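Local coordinates for protein putative ABC transporter (Thermobispora bispora, PDB 4PE6) that probably binds a carbohydrate or related small polar solute outside the membrane for uptake by an ABC transporter, at residues V207-A220 with P231-Y244. Numbering follows the deposited sequence.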
loop_
_atom_site.group_PDB
_atom_site.type_symbol
_atom_site.label_atom_id
_atom_site.label_comp_id
_atom_site.label_asym_id
_atom_site.label_seq_id
_atom_site.Cartn_x
_atom_site.Cartn_y
_atom_site.Cartn_z
ATOM N N VAL A 207 -2.627 0.463 27.140
ATOM C CA VAL A 207 -2.447 -0.146 25.825
ATOM C C VAL A 207 -0.963 -0.347 25.568
ATOM O O VAL A 207 -0.221 0.606 25.531
ATOM C CB VAL A 207 -3.053 0.755 24.723
ATOM C CG1 VAL A 207 -2.783 0.169 23.345
ATOM C CG2 VAL A 207 -4.553 0.918 24.950
ATOM N N ASP A 208 -0.543 -1.587 25.344
ATOM C CA ASP A 208 0.873 -1.901 25.131
ATOM C C ASP A 208 1.308 -1.789 23.666
ATOM O O ASP A 208 2.476 -1.489 23.359
ATOM C CB ASP A 208 1.148 -3.287 25.689
ATOM C CG ASP A 208 0.778 -3.379 27.159
ATOM O OD1 ASP A 208 1.470 -2.719 27.944
ATOM O OD2 ASP A 208 -0.218 -4.050 27.529
ATOM N N ALA A 209 0.381 -2.020 22.758
ATOM C CA ALA A 209 0.691 -1.921 21.345
ATOM C C ALA A 209 -0.527 -1.553 20.519
ATOM O O ALA A 209 -1.652 -1.903 20.870
ATOM C CB ALA A 209 1.275 -3.234 20.844
ATOM N N VAL A 210 -0.271 -0.904 19.389
ATOM C CA VAL A 210 -1.302 -0.645 18.409
ATOM C C VAL A 210 -0.867 -1.175 17.058
ATOM O O VAL A 210 0.079 -0.663 16.451
ATOM C CB VAL A 210 -1.636 0.846 18.322
ATOM C CG1 VAL A 210 -2.780 1.062 17.350
ATOM C CG2 VAL A 210 -1.967 1.374 19.712
ATOM N N ILE A 211 -1.554 -2.229 16.616
ATOM C CA ILE A 211 -1.244 -2.910 15.373
ATOM C C ILE A 211 -2.107 -2.284 14.291
ATOM O O ILE A 211 -3.336 -2.491 14.242
ATOM C CB ILE A 211 -1.504 -4.424 15.473
ATOM C CG1 ILE A 211 -0.620 -5.041 16.561
ATOM C CG2 ILE A 211 -1.217 -5.099 14.146
ATOM C CD1 ILE A 211 -0.848 -6.523 16.797
ATOM N N GLY A 212 -1.463 -1.512 13.434
ATOM C CA GLY A 212 -2.168 -0.757 12.433
ATOM C C GLY A 212 -1.640 -0.933 11.041
ATOM O O GLY A 212 -0.894 -1.881 10.750
ATOM N N CYS A 213 -2.030 0.012 10.188
ATOM C CA CYS A 213 -1.666 0.041 8.782
ATOM C C CYS A 213 -0.940 1.358 8.512
ATOM O O CYS A 213 -1.579 2.362 8.203
ATOM C CB CYS A 213 -2.921 -0.033 7.915
ATOM S SG CYS A 213 -2.593 -0.002 6.146
ATOM N N GLY A 214 0.376 1.356 8.691
ATOM C CA GLY A 214 1.208 2.527 8.417
ATOM C C GLY A 214 0.618 3.802 9.008
ATOM O O GLY A 214 0.494 4.808 8.328
ATOM N N ASP A 215 0.249 3.766 10.280
ATOM C CA ASP A 215 -0.477 4.867 10.897
ATOM C C ASP A 215 0.084 5.252 12.254
ATOM O O ASP A 215 -0.521 6.062 12.969
ATOM C CB ASP A 215 -1.935 4.444 11.062
ATOM C CG ASP A 215 -2.060 3.078 11.706
ATOM O OD1 ASP A 215 -1.142 2.725 12.483
ATOM O OD2 ASP A 215 -3.053 2.347 11.431
ATOM N N GLY A 216 1.236 4.682 12.601
ATOM C CA GLY A 216 1.809 4.825 13.942
ATOM C C GLY A 216 2.099 6.254 14.390
ATOM O O GLY A 216 2.084 6.540 15.584
ATOM N N TYR A 217 2.368 7.162 13.457
ATOM C CA TYR A 217 2.660 8.565 13.846
ATOM C C TYR A 217 1.382 9.190 14.384
ATOM O O TYR A 217 1.406 9.849 15.401
ATOM C CB TYR A 217 3.213 9.388 12.673
ATOM C CG TYR A 217 3.537 10.831 13.017
ATOM C CD1 TYR A 217 4.768 11.184 13.551
ATOM C CD2 TYR A 217 2.592 11.841 12.818
ATOM C CE1 TYR A 217 5.057 12.514 13.866
ATOM C CE2 TYR A 217 2.866 13.153 13.141
ATOM C CZ TYR A 217 4.100 13.479 13.657
ATOM O OH TYR A 217 4.360 14.785 13.955
ATOM N N GLY A 218 0.267 8.955 13.701
ATOM C CA GLY A 218 -1.047 9.436 14.140
ATOM C C GLY A 218 -1.508 8.796 15.431
ATOM O O GLY A 218 -2.072 9.451 16.302
ATOM N N VAL A 219 -1.261 7.503 15.563
ATOM C CA VAL A 219 -1.566 6.801 16.796
ATOM C C VAL A 219 -0.766 7.432 17.963
ATOM O O VAL A 219 -1.313 7.777 19.032
ATOM C CB VAL A 219 -1.298 5.284 16.598
ATOM C CG1 VAL A 219 -1.340 4.523 17.918
ATOM C CG2 VAL A 219 -2.318 4.719 15.615
ATOM N N ALA A 220 0.512 7.680 17.724
ATOM C CA ALA A 220 1.354 8.302 18.733
ATOM C C ALA A 220 0.792 9.671 19.191
ATOM O O ALA A 220 0.718 9.931 20.382
ATOM C CB ALA A 220 2.781 8.430 18.214
ATOM N N PRO A 231 2.741 3.588 22.973
ATOM C CA PRO A 231 2.944 2.127 22.842
ATOM C C PRO A 231 3.809 1.735 21.665
ATOM O O PRO A 231 4.246 2.594 20.918
ATOM C CB PRO A 231 1.520 1.604 22.625
ATOM C CG PRO A 231 0.841 2.725 21.924
ATOM C CD PRO A 231 1.398 3.990 22.515
ATOM N N ALA A 232 4.054 0.428 21.478
ATOM C CA ALA A 232 4.629 -0.038 20.212
ATOM C C ALA A 232 3.618 0.229 19.110
ATOM O O ALA A 232 2.446 -0.108 19.250
ATOM C CB ALA A 232 4.984 -1.528 20.273
ATOM N N VAL A 233 4.055 0.869 18.035
ATOM C CA VAL A 233 3.172 1.200 16.917
ATOM C C VAL A 233 3.717 0.714 15.576
ATOM O O VAL A 233 4.866 0.256 15.459
ATOM C CB VAL A 233 2.885 2.729 16.842
ATOM C CG1 VAL A 233 2.123 3.198 18.073
ATOM C CG2 VAL A 233 4.170 3.524 16.689
ATOM N N THR A 234 2.877 0.805 14.555
ATOM C CA THR A 234 3.250 0.440 13.197
ATOM C C THR A 234 3.322 1.733 12.408
ATOM O O THR A 234 2.303 2.275 12.012
ATOM C CB THR A 234 2.226 -0.521 12.571
ATOM O OG1 THR A 234 0.902 0.036 12.653
ATOM C CG2 THR A 234 2.252 -1.859 13.287
ATOM N N PHE A 235 4.539 2.250 12.226
ATOM C CA PHE A 235 4.715 3.533 11.594
ATOM C C PHE A 235 4.475 3.514 10.103
ATOM O O PHE A 235 4.725 2.520 9.426
ATOM C CB PHE A 235 6.146 4.035 11.814
ATOM C CG PHE A 235 6.388 4.547 13.190
ATOM C CD1 PHE A 235 5.719 5.677 13.640
ATOM C CD2 PHE A 235 7.300 3.932 14.024
ATOM C CE1 PHE A 235 5.939 6.167 14.910
ATOM C CE2 PHE A 235 7.526 4.431 15.303
ATOM C CZ PHE A 235 6.844 5.546 15.737
ATOM N N GLU A 236 4.051 4.674 9.621
ATOM C CA GLU A 236 4.235 5.092 8.224
ATOM C C GLU A 236 5.679 4.867 7.807
ATOM O O GLU A 236 6.595 5.072 8.610
ATOM C CB GLU A 236 3.956 6.594 8.074
ATOM C CG GLU A 236 2.524 7.026 8.330
ATOM C CD GLU A 236 2.187 7.297 9.783
ATOM O OE1 GLU A 236 2.992 6.976 10.676
ATOM O OE2 GLU A 236 1.084 7.819 10.032
ATOM N N THR A 237 5.887 4.511 6.548
ATOM C CA THR A 237 7.224 4.404 5.972
ATOM C C THR A 237 7.567 5.722 5.292
ATOM O O THR A 237 8.167 5.737 4.224
ATOM C CB THR A 237 7.290 3.253 4.955
ATOM O OG1 THR A 237 6.168 3.342 4.073
ATOM C CG2 THR A 237 7.290 1.902 5.679
ATOM N N ASN A 238 7.167 6.843 5.904
ATOM C CA ASN A 238 7.429 8.139 5.312
ATOM C C ASN A 238 8.519 8.876 6.096
ATOM O O ASN A 238 8.962 8.408 7.144
ATOM C CB ASN A 238 6.136 8.972 5.134
ATOM C CG ASN A 238 5.519 9.462 6.435
ATOM O OD1 ASN A 238 6.052 9.285 7.529
ATOM N ND2 ASN A 238 4.366 10.101 6.309
ATOM N N GLY A 239 8.964 10.004 5.561
ATOM C CA GLY A 239 10.032 10.784 6.196
ATOM C C GLY A 239 9.708 11.240 7.607
ATOM O O GLY A 239 10.565 11.217 8.482
ATOM N N ARG A 240 8.471 11.667 7.829
ATOM C CA ARG A 240 8.069 12.219 9.122
ATOM C C ARG A 240 8.063 11.153 10.230
ATOM O O ARG A 240 8.506 11.413 11.360
ATOM C CB ARG A 240 6.680 12.853 9.007
ATOM C CG ARG A 240 6.124 13.398 10.325
ATOM C CD ARG A 240 4.745 14.003 10.131
ATOM N NE ARG A 240 4.793 15.126 9.192
ATOM C CZ ARG A 240 4.380 15.100 7.929
ATOM N NH1 ARG A 240 3.845 13.995 7.383
ATOM N NH2 ARG A 240 4.502 16.197 7.195
ATOM N N ALA A 241 7.566 9.960 9.917
ATOM C CA ALA A 241 7.473 8.898 10.929
ATOM C C ALA A 241 8.858 8.349 11.284
ATOM O O ALA A 241 9.175 8.122 12.461
ATOM C CB ALA A 241 6.575 7.777 10.455
ATOM N N LEU A 242 9.677 8.135 10.258
ATOM C CA LEU A 242 11.062 7.693 10.467
ATOM C C LEU A 242 11.862 8.660 11.342
ATOM O O LEU A 242 12.567 8.233 12.259
ATOM C CB LEU A 242 11.761 7.471 9.131
ATOM C CG LEU A 242 11.670 6.056 8.541
ATOM C CD1 LEU A 242 10.408 5.292 8.903
ATOM C CD2 LEU A 242 11.809 6.140 7.025
ATOM N N SER A 243 11.717 9.954 11.074
ATOM C CA SER A 243 12.359 10.991 11.880
ATOM C C SER A 243 11.846 11.019 13.322
ATOM O O SER A 243 12.624 11.237 14.259
ATOM C CB SER A 243 12.156 12.373 11.245
ATOM O OG SER A 243 12.504 12.375 9.864
ATOM N N TYR A 244 10.539 10.839 13.499
ATOM C CA TYR A 244 9.938 10.814 14.830
ATOM C C TYR A 244 10.458 9.610 15.615
ATOM O O TYR A 244 10.794 9.720 16.802
ATOM C CB TYR A 244 8.408 10.783 14.720
ATOM C CG TYR A 244 7.689 10.595 16.034
ATOM C CD1 TYR A 244 7.415 11.683 16.869
ATOM C CD2 TYR A 244 7.290 9.325 16.451
ATOM C CE1 TYR A 244 6.752 11.504 18.074
ATOM C CE2 TYR A 244 6.636 9.141 17.652
ATOM C CZ TYR A 244 6.370 10.226 18.458
ATOM O OH TYR A 244 5.722 10.028 19.644
HETATM O O HOH W 1 0.124 1.853 14.891
#
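The Tyr-217 ring lies under the aliphatic part of Arg-240, whose CD stands over one face, 3.8 Å from the ring centroid, in a CH-pi contact, and turns an edge to the face of Tyr-244 in a T-shaped pair with planes at 82°. Beyond CD the arginine chain bends, and its guanidinium forms a salt bridge with Asp-306. At the backbone of the same tyrosine, Tyr-217 N gives a hydrogen bond to the syn lone pair of Glu-236 OE1 at 2.9 Å; a turn at chi2 (86°) folds that carboxylate back over the start of helix 216-226. Gly-216 CA packs 3.7 Å from Val-233 CB, against the backbone of Thr-234 and Phe-235. Strands 209-211 and 232-235 are the parallel neighbours of a beta-alpha-beta crossover, with helix 216-226 as the connection, in one of the two lobes of the periplasmic-binding-protein fold. Val-210 N bonds Ala-232 O almost straight, at 2.8 Å. Further along, water 1 bridges the strands, accepting from Thr-234 N and donating to Val-210 O and Asp-215 OD1. Thr-234 OG1, set between the backbone N and the carbonyl carbon (chi1 54°), accepts a bent hydrogen bond from Gly-212 N at 2.9 Å. Within the 212-215 turn, Asp-215 OD2 takes the N-H of Cys-213 from above the carboxylate plane; the side chain of Cys-213, disulfide-bonded to Cys-188, is about 4 Å from the bound trihydroxybutanoic acid.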